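Local structure of thiamine phosphate pyrophosphorylase (Bacteroides thetaiotaomicron VPI-5482, 3CEU) at residues S97-E100 and V101-K105. The protein probably makes thiamine phosphate by joining its pyrimidine and thiazole halves with release of pyrophosphate, on a TIM-barrel scaffold. Residues are numbered along the deposited sequence; the frame is centred on the assembly and turned at random.
Sequences SVEE and VKNRK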
loop_
_atom_site.group_PDB
_atom_site.type_symbol
_atom_site.label_atom_id
_atom_site.label_comp_id
_atom_site.label_asym_id
_atom_site.label_seq_id
_atom_site.Cartn_x
_atom_site.Cartn_y
_atom_site.Cartn_z
ATOM N N SER A 97 -11.099 -8.800 9.283
ATOM C CA SER A 97 -12.501 -9.087 9.554
ATOM C C SER A 97 -13.184 -7.751 9.719
ATOM O O SER A 97 -12.539 -6.754 10.053
ATOM C CB SER A 97 -12.671 -9.918 10.838
ATOM O OG SER A 97 -12.413 -9.143 11.999
ATOM N N VAL A 98 -14.486 -7.722 9.477
ATOM C CA VAL A 98 -15.243 -6.489 9.612
ATOM C C VAL A 98 -15.189 -6.013 11.057
ATOM O O VAL A 98 -15.121 -4.812 11.324
ATOM C CB VAL A 98 -16.704 -6.698 9.171
ATOM C CG1 VAL A 98 -17.515 -5.440 9.413
ATOM C CG2 VAL A 98 -16.735 -7.071 7.691
ATOM N N GLU A 99 -15.200 -6.962 11.988
ATOM C CA GLU A 99 -15.142 -6.623 13.404
ATOM C C GLU A 99 -13.794 -5.974 13.751
ATOM O O GLU A 99 -13.755 -4.962 14.447
ATOM C CB GLU A 99 -15.360 -7.879 14.263
ATOM C CG GLU A 99 -15.620 -7.586 15.744
ATOM C CD GLU A 99 -15.627 -8.839 16.609
ATOM O OE1 GLU A 99 -15.938 -8.724 17.814
ATOM O OE2 GLU A 99 -15.319 -9.939 16.091
ATOM N N GLU A 100 -12.695 -6.550 13.264
ATOM C CA GLU A 100 -11.374 -5.995 13.549
ATOM C C GLU A 100 -11.281 -4.527 13.153
ATOM O O GLU A 100 -10.898 -3.673 13.962
ATOM C CB GLU A 100 -10.269 -6.792 12.843
ATOM C CG GLU A 100 -9.607 -7.821 13.752
ATOM C CD GLU A 100 -8.378 -8.483 13.137
ATOM O OE1 GLU A 100 -7.532 -7.775 12.542
ATOM O OE2 GLU A 100 -8.240 -9.718 13.279
ATOM N N VAL A 101 -11.640 -4.239 11.905
ATOM C CA VAL A 101 -11.609 -2.878 11.386
ATOM C C VAL A 101 -12.462 -2.006 12.271
ATOM O O VAL A 101 -12.106 -0.863 12.565
ATOM C CB VAL A 101 -12.209 -2.789 9.974
ATOM C CG1 VAL A 101 -12.152 -1.357 9.491
ATOM C CG2 VAL A 101 -11.475 -3.720 9.019
ATOM N N LYS A 102 -13.607 -2.551 12.676
ATOM C CA LYS A 102 -14.548 -1.833 13.517
ATOM C C LYS A 102 -13.929 -1.416 14.840
ATOM O O LYS A 102 -13.992 -0.252 15.218
ATOM C CB LYS A 102 -15.784 -2.697 13.776
ATOM C CG LYS A 102 -16.832 -2.060 14.687
ATOM C CD LYS A 102 -18.034 -2.992 14.861
ATOM C CE LYS A 102 -19.044 -2.458 15.882
ATOM N NZ LYS A 102 -20.197 -3.397 16.097
ATOM N N ASN A 103 -13.320 -2.357 15.546
ATOM C CA ASN A 103 -12.732 -2.010 16.835
ATOM C C ASN A 103 -11.238 -1.721 16.765
ATOM O O ASN A 103 -10.492 -2.128 17.649
ATOM C CB ASN A 103 -12.970 -3.136 17.839
ATOM C CG ASN A 103 -14.333 -3.764 17.690
ATOM O OD1 ASN A 103 -15.347 -3.063 17.620
ATOM N ND2 ASN A 103 -14.371 -5.094 17.646
ATOM N N ARG A 104 -10.789 -1.020 15.730
ATOM C CA ARG A 104 -9.364 -0.736 15.636
ATOM C C ARG A 104 -9.005 0.436 14.733
ATOM O O ARG A 104 -8.045 1.151 14.999
ATOM C CB ARG A 104 -8.617 -1.997 15.178
ATOM C CG ARG A 104 -7.572 -2.481 16.173
ATOM C CD ARG A 104 -7.801 -3.929 16.622
ATOM N NE ARG A 104 -7.262 -4.896 15.676
ATOM C CZ ARG A 104 -7.236 -6.215 15.877
ATOM N NH1 ARG A 104 -7.725 -6.739 16.995
ATOM N NH2 ARG A 104 -6.706 -7.019 14.961
ATOM N N LYS A 105 -9.779 0.632 13.674
ATOM C CA LYS A 105 -9.518 1.703 12.728
ATOM C C LYS A 105 -9.306 3.070 13.363
ATOM O O LYS A 105 -8.454 3.827 12.906
ATOM C CB LYS A 105 -10.647 1.783 11.697
ATOM C CG LYS A 105 -12.030 2.023 12.285
ATOM C CD LYS A 105 -13.132 1.826 11.239
ATOM C CE LYS A 105 -13.209 2.987 10.269
ATOM N NZ LYS A 105 -13.585 4.245 10.963
#
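Asn-103 N donates to Glu-99 O at 2.9 Å, a nearly straight bond (161°) made by the first residue to leave helical phi/psi. Beside it the Asn-103 amide meets the aliphatic part of Glu-99, ND2 lying 3.4 Å from CG, which the first torsion sets anti to the backbone N (chi1 -167°). Glu-100, in the helix, and Arg-104, four residues on and just beyond it, illustrate i to i+4 pairing: OE1 and NH2 form a salt bridge of 2.7 Å, though NH2 is less surely placed because it crowds the carboxylate carbon. The two side chains run alongside each other and point the same way, with carboxylate and guanidinium planes 34° apart. Arg-104 bends at chi2 and chi3, bringing one guanidinium face over Glu-100 CG, offset toward the rim. Were Glu-100 cut back to an alanine, the Arg-104 guanidinium would probably lose its carboxylate mate and be freer to turn, and His-96 N its weak acceptor, OE1. Ser-97 is the N-cap of the helix, its OG accepting from Glu-100 N at 2.9 Å. This short helix links strands 90-95 and 110-113 in a beta-alpha-beta unit of the eight-stranded barrel: buried Val-101 packs on Cys-95, Val-111 and Met-113, and Val-98 touches Ala-137 of the neighbouring helix 131-139.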